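Local structure of cytochrome P450 RhF (Acinetobacter radioresistens, 6RO8) at residues Ser83-Leu88 against Arg321-Thr326. The protein binds heme b as the heme domain of a larger self-sufficient cytochrome P450 and probably acts as a monooxygenase. Sequence-based numbering, arbitrary orientation.
Sequences SACNAL and RRQVTT. With HEM (protoporphyrin IX containing Fe), chain B.
S83 and Q323 form an antiparallel hydrogen-bonded pair: S83 N donates to Q323 O at 2.8 Å, and Q323 N returns the bond to S83 O at 2.9 Å, adding 82-83 as an outermost strand of the mixed P450 sheet. After S83 the extended pairing ends and the chain turns alongside the strand, A87 N bonding to A84 O. S83 OG accepts from C85 N, an ST turn, and is also bonded to D117. The N86 side chain points at the strand, its amide lying against the R322 peptide; ND2 reaches R322 O in a weak bond of 3.0 Å.

The buried side lies at the two arginines. Over the centre of the R321 guanidinium sits N86 O, 3.2 Å above its plane, while NH2 bonds weakly to A87 O; NH1 turns to E89 O and Y63. A bend at chi2 (-56°) folds R322 past S83 O and beneath the methyl of A84, which rests on one guanidinium face. NH1 is tied to R321 O, and NH2 meets heme propionate O1A in the guanidinium plane at 2.9 Å, nearly straight (165°).

C85 and Q323 are partly exposed, SG lying 3.7 Å from Q323 CB while the extended Q323 side chain bonds K340; at the sparse fringe T325 CG2 meets S83 CB at 3.9 Å. Held by its own strand, R322 probably stabilises the propionate's negative charge, which would tie strand 320-324, next to the outermost strand, to the heme.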
ATOM      1  N   SER A  83      -6.263   4.436  17.181  1.00 79.32           N
ATOM      2  CA  SER A  83      -5.109   3.561  17.178  1.00 78.49           C
ATOM      3  C   SER A  83      -5.090   2.682  15.933  1.00 79.47           C
ATOM      4  O   SER A  83      -6.119   2.403  15.307  1.00 77.55           O
ATOM      5  CB  SER A  83      -5.089   2.684  18.426  1.00 82.22           C
ATOM      6  OG  SER A  83      -5.581   1.383  18.149  1.00 86.87           O
ATOM      7  N   ALA A  84      -3.891   2.226  15.608  1.00 79.34           N
ATOM      8  CA  ALA A  84      -3.607   1.454  14.416  1.00 74.78           C
ATOM      9  C   ALA A  84      -3.852  -0.033  14.596  1.00 78.16           C
ATOM     10  O   ALA A  84      -3.545  -0.798  13.678  1.00 75.57           O
ATOM     11  CB  ALA A  84      -2.152   1.682  13.999  1.00 72.71           C
ATOM     12  N   CYS A  85      -4.398  -0.455  15.746  1.00 82.72           N
ATOM     13  CA  CYS A  85      -4.437  -1.878  16.083  1.00 71.82           C
ATOM     14  C   CYS A  85      -5.152  -2.696  15.016  1.00 76.27           C
ATOM     15  O   CYS A  85      -4.729  -3.814  14.702  1.00 83.54           O
ATOM     16  CB  CYS A  85      -5.081  -2.075  17.454  1.00 74.54           C
ATOM     17  SG  CYS A  85      -6.809  -1.535  17.625  1.00 88.53           S
ATOM     18  N   ASN A  86      -6.176  -2.135  14.394  1.00 76.90           N
ATOM     19  CA  ASN A  86      -6.904  -2.850  13.365  1.00 74.26           C
ATOM     20  C   ASN A  86      -6.296  -2.706  11.971  1.00 75.83           C
ATOM     21  O   ASN A  86      -6.879  -3.231  11.018  1.00 81.78           O
ATOM     22  CB  ASN A  86      -8.362  -2.375  13.337  1.00 76.15           C
ATOM     23  CG  ASN A  86      -8.485  -0.918  12.937  1.00 75.17           C
ATOM     24  OD1 ASN A  86      -7.542  -0.131  13.098  1.00 84.77           O
ATOM     25  ND2 ASN A  86      -9.629  -0.556  12.383  1.00 75.00           N
ATOM     26  N   ALA A  87      -5.142  -2.043  11.817  1.00 71.08           N
ATOM     27  CA  ALA A  87      -4.644  -1.749  10.473  1.00 71.97           C
ATOM     28  C   ALA A  87      -4.371  -3.013   9.662  1.00 73.67           C
ATOM     29  O   ALA A  87      -4.428  -2.972   8.427  1.00 74.40           O
ATOM     30  CB  ALA A  87      -3.383  -0.881  10.536  1.00 68.27           C
ATOM     31  N   LEU A  88      -4.071  -4.136  10.323  1.00 74.43           N
ATOM     32  CA  LEU A  88      -3.840  -5.395   9.619  1.00 72.29           C
ATOM     33  C   LEU A  88      -4.866  -6.455   9.999  1.00 75.12           C
ATOM     34  O   LEU A  88      -4.687  -7.642   9.693  1.00 66.92           O
ATOM     35  CB  LEU A  88      -2.428  -5.911   9.879  1.00 75.28           C
ATOM     36  CG  LEU A  88      -1.270  -5.007   9.453  1.00 76.08           C
ATOM     37  CD1 LEU A  88       0.023  -5.626   9.953  1.00 76.84           C
ATOM     38  CD2 LEU A  88      -1.230  -4.755   7.903  1.00 59.95           C
ATOM     39  N   ARG A 321      -7.021   2.229   8.001  1.00 63.93           N
ATOM     40  CA  ARG A 321      -7.997   1.980   9.055  1.00 65.29           C
ATOM     41  C   ARG A 321      -7.494   2.418  10.428  1.00 67.64           C
ATOM     42  O   ARG A 321      -6.285   2.403  10.722  1.00 67.43           O
ATOM     43  CB  ARG A 321      -8.376   0.508   9.099  1.00 63.27           C
ATOM     44  CG  ARG A 321      -9.095   0.012   7.855  1.00 61.86           C
ATOM     45  CD  ARG A 321      -9.440  -1.461   8.011  1.00 59.42           C
ATOM     46  NE  ARG A 321      -8.272  -2.307   7.820  1.00 63.27           N
ATOM     47  CZ  ARG A 321      -8.219  -3.606   8.092  1.00 73.61           C
ATOM     48  NH1 ARG A 321      -9.291  -4.249   8.608  1.00 61.65           N
ATOM     49  NH2 ARG A 321      -7.081  -4.258   7.849  1.00 68.40           N
ATOM     50  N   ARG A 322      -8.444   2.810  11.272  1.00 65.27           N
ATOM     51  CA  ARG A 322      -8.166   3.164  12.652  1.00 73.93           C
ATOM     52  C   ARG A 322      -9.251   2.559  13.526  1.00 76.21           C
ATOM     53  O   ARG A 322     -10.355   2.262  13.057  1.00 82.14           O
ATOM     54  CB  ARG A 322      -8.107   4.693  12.854  1.00 71.74           C
ATOM     55  CG  ARG A 322      -6.845   5.342  12.335  1.00 68.31           C
ATOM     56  CD  ARG A 322      -5.632   4.694  12.964  1.00 74.65           C
ATOM     57  NE  ARG A 322      -4.390   5.397  12.645  1.00 84.65           N
ATOM     58  CZ  ARG A 322      -3.471   4.953  11.789  1.00 70.49           C
ATOM     59  NH1 ARG A 322      -3.661   3.808  11.150  1.00 68.72           N
ATOM     60  NH2 ARG A 322      -2.363   5.649  11.584  1.00 64.54           N
ATOM     61  N   GLN A 323      -8.935   2.368  14.803  1.00 82.53           N
ATOM     62  CA  GLN A 323      -9.922   1.945  15.788  1.00 78.76           C
ATOM     63  C   GLN A 323      -9.954   2.947  16.923  1.00 77.34           C
ATOM     64  O   GLN A 323      -8.910   3.432  17.359  1.00 92.79           O
ATOM     65  CB  GLN A 323      -9.638   0.559  16.354  1.00 70.61           C
ATOM     66  CG  GLN A 323     -10.888  -0.047  16.973  1.00 83.87           C
ATOM     67  CD  GLN A 323     -10.732  -1.493  17.368  1.00 90.12           C
ATOM     68  OE1 GLN A 323     -10.576  -2.369  16.520  1.00 85.53           O
ATOM     69  NE2 GLN A 323     -10.788  -1.756  18.667  1.00 96.13           N
ATOM     70  N   VAL A 324     -11.150   3.254  17.386  1.00 82.01           N
ATOM     71  CA  VAL A 324     -11.360   4.276  18.404  1.00 88.61           C
ATOM     72  C   VAL A 324     -11.229   3.639  19.789  1.00 96.89           C
ATOM     73  O   VAL A 324     -11.826   2.587  20.072  1.00 96.91           O
ATOM     74  CB  VAL A 324     -12.727   4.952  18.205  1.00 80.57           C
ATOM     75  CG1 VAL A 324     -13.022   5.958  19.305  1.00 76.76           C
ATOM     76  CG2 VAL A 324     -12.777   5.611  16.822  1.00 71.41           C
ATOM     77  N   THR A 325     -10.430   4.275  20.651  1.00 88.06           N
ATOM     78  CA  THR A 325     -10.077   3.738  21.960  1.00 94.27           C
ATOM     79  C   THR A 325     -10.813   4.411  23.112  1.00106.53           C
ATOM     80  O   THR A 325     -10.993   3.787  24.163  1.00115.02           O
ATOM     81  CB  THR A 325      -8.570   3.875  22.185  1.00 88.24           C
ATOM     82  OG1 THR A 325      -8.191   5.241  21.970  1.00 87.36           O
ATOM     83  CG2 THR A 325      -7.795   2.978  21.215  1.00 78.14           C
ATOM     84  N   THR A 326     -11.210   5.674  22.959  1.00 96.83           N
ATOM     85  CA  THR A 326     -12.109   6.337  23.893  1.00100.89           C
ATOM     86  C   THR A 326     -13.091   7.156  23.077  1.00105.63           C
ATOM     87  O   THR A 326     -12.808   7.509  21.934  1.00104.09           O
ATOM     88  CB  THR A 326     -11.363   7.246  24.881  1.00103.00           C
ATOM     89  OG1 THR A 326     -12.295   7.805  25.830  1.00107.89           O
ATOM     90  CG2 THR A 326     -10.655   8.363  24.127  1.00 84.48           C
TER
HETATM   91  CHA HEM B 500       3.416   2.588   6.830  1.00 58.42           C
HETATM   92  CHB HEM B 500       1.795   3.280   2.292  1.00 64.35           C
HETATM   93  CHC HEM B 500       5.897   1.403   0.438  1.00 58.30           C
HETATM   94  CHD HEM B 500       7.254   0.305   4.973  1.00 62.79           C
HETATM   95  C1A HEM B 500       2.600   2.929   5.773  1.00 59.53           C
HETATM   96  C2A HEM B 500       1.259   3.483   5.843  1.00 65.64           C
HETATM   97  C3A HEM B 500       0.818   3.670   4.604  1.00 61.68           C
HETATM   98  C4A HEM B 500       1.851   3.239   3.677  1.00 66.46           C
HETATM   99  CMA HEM B 500      -0.566   4.247   4.240  1.00 53.53           C
HETATM  100  CAA HEM B 500       0.473   3.818   7.131  1.00 55.70           C
HETATM  101  CBA HEM B 500       0.637   5.305   7.376  1.00 55.86           C
HETATM  102  CGA HEM B 500      -0.021   5.732   8.660  1.00 62.45           C
HETATM  103  O1A HEM B 500      -0.634   4.876   9.344  1.00 60.68           O
HETATM  104  O2A HEM B 500       0.079   6.937   8.990  1.00 57.16           O
HETATM  105  C1B HEM B 500       2.787   2.921   1.409  1.00 62.66           C
HETATM  106  C2B HEM B 500       2.779   3.182  -0.017  1.00 67.79           C
HETATM  107  C3B HEM B 500       3.911   2.648  -0.538  1.00 61.48           C
HETATM  108  C4B HEM B 500       4.670   2.042   0.548  1.00 63.35           C
HETATM  109  CMB HEM B 500       1.634   3.939  -0.742  1.00 58.42           C
HETATM  110  CAB HEM B 500       4.430   2.653  -1.995  1.00 56.96           C
HETATM  111  CBB HEM B 500       3.923   3.376  -2.993  1.00 56.08           C
HETATM  112  C1C HEM B 500       6.633   0.934   1.504  1.00 64.17           C
HETATM  113  C2C HEM B 500       7.915   0.253   1.466  1.00 67.48           C
HETATM  114  C3C HEM B 500       8.267  -0.035   2.741  1.00 70.25           C
HETATM  115  C4C HEM B 500       7.232   0.450   3.608  1.00 64.02           C
HETATM  116  CMC HEM B 500       8.691  -0.050   0.165  1.00 62.17           C
HETATM  117  CAC HEM B 500       9.515  -0.746   3.334  1.00 72.77           C
HETATM  118  CBC HEM B 500      10.489  -1.248   2.574  1.00 84.17           C
HETATM  119  C1D HEM B 500       6.338   0.794   5.871  1.00 61.68           C
HETATM  120  C2D HEM B 500       6.403   0.650   7.306  1.00 64.83           C
HETATM  121  C3D HEM B 500       5.358   1.284   7.824  1.00 67.66           C
HETATM  122  C4D HEM B 500       4.579   1.859   6.733  1.00 63.41           C
HETATM  123  CMD HEM B 500       7.483  -0.105   8.110  1.00 65.40           C
HETATM  124  CAD HEM B 500       5.043   1.347   9.336  1.00 73.07           C
HETATM  125  CBD HEM B 500       5.726   2.524  10.018  1.00 76.93           C
HETATM  126  CGD HEM B 500       5.031   2.802  11.332  1.00 80.31           C
HETATM  127  O1D HEM B 500       4.075   2.070  11.664  1.00 80.11           O
HETATM  128  O2D HEM B 500       5.415   3.757  12.053  1.00 82.50           O
HETATM  129  NA  HEM B 500       2.915   2.782   4.438  1.00 68.45           N
HETATM  130  NB  HEM B 500       3.949   2.228   1.715  1.00 64.09           N
HETATM  131  NC  HEM B 500       6.254   1.029   2.832  1.00 67.64           N
HETATM  132  ND  HEM B 500       5.213   1.541   5.556  1.00 62.99           N
HETATM  133 FE   HEM B 500       4.614   1.887   3.619  1.00 59.25          FE
HETATM  134  O   HOH W   1      -6.071  -1.867   6.739  1.00 78.68           O
HETATM  135  O   HOH W   2       3.521  -0.135   3.759  1.00 78.69           O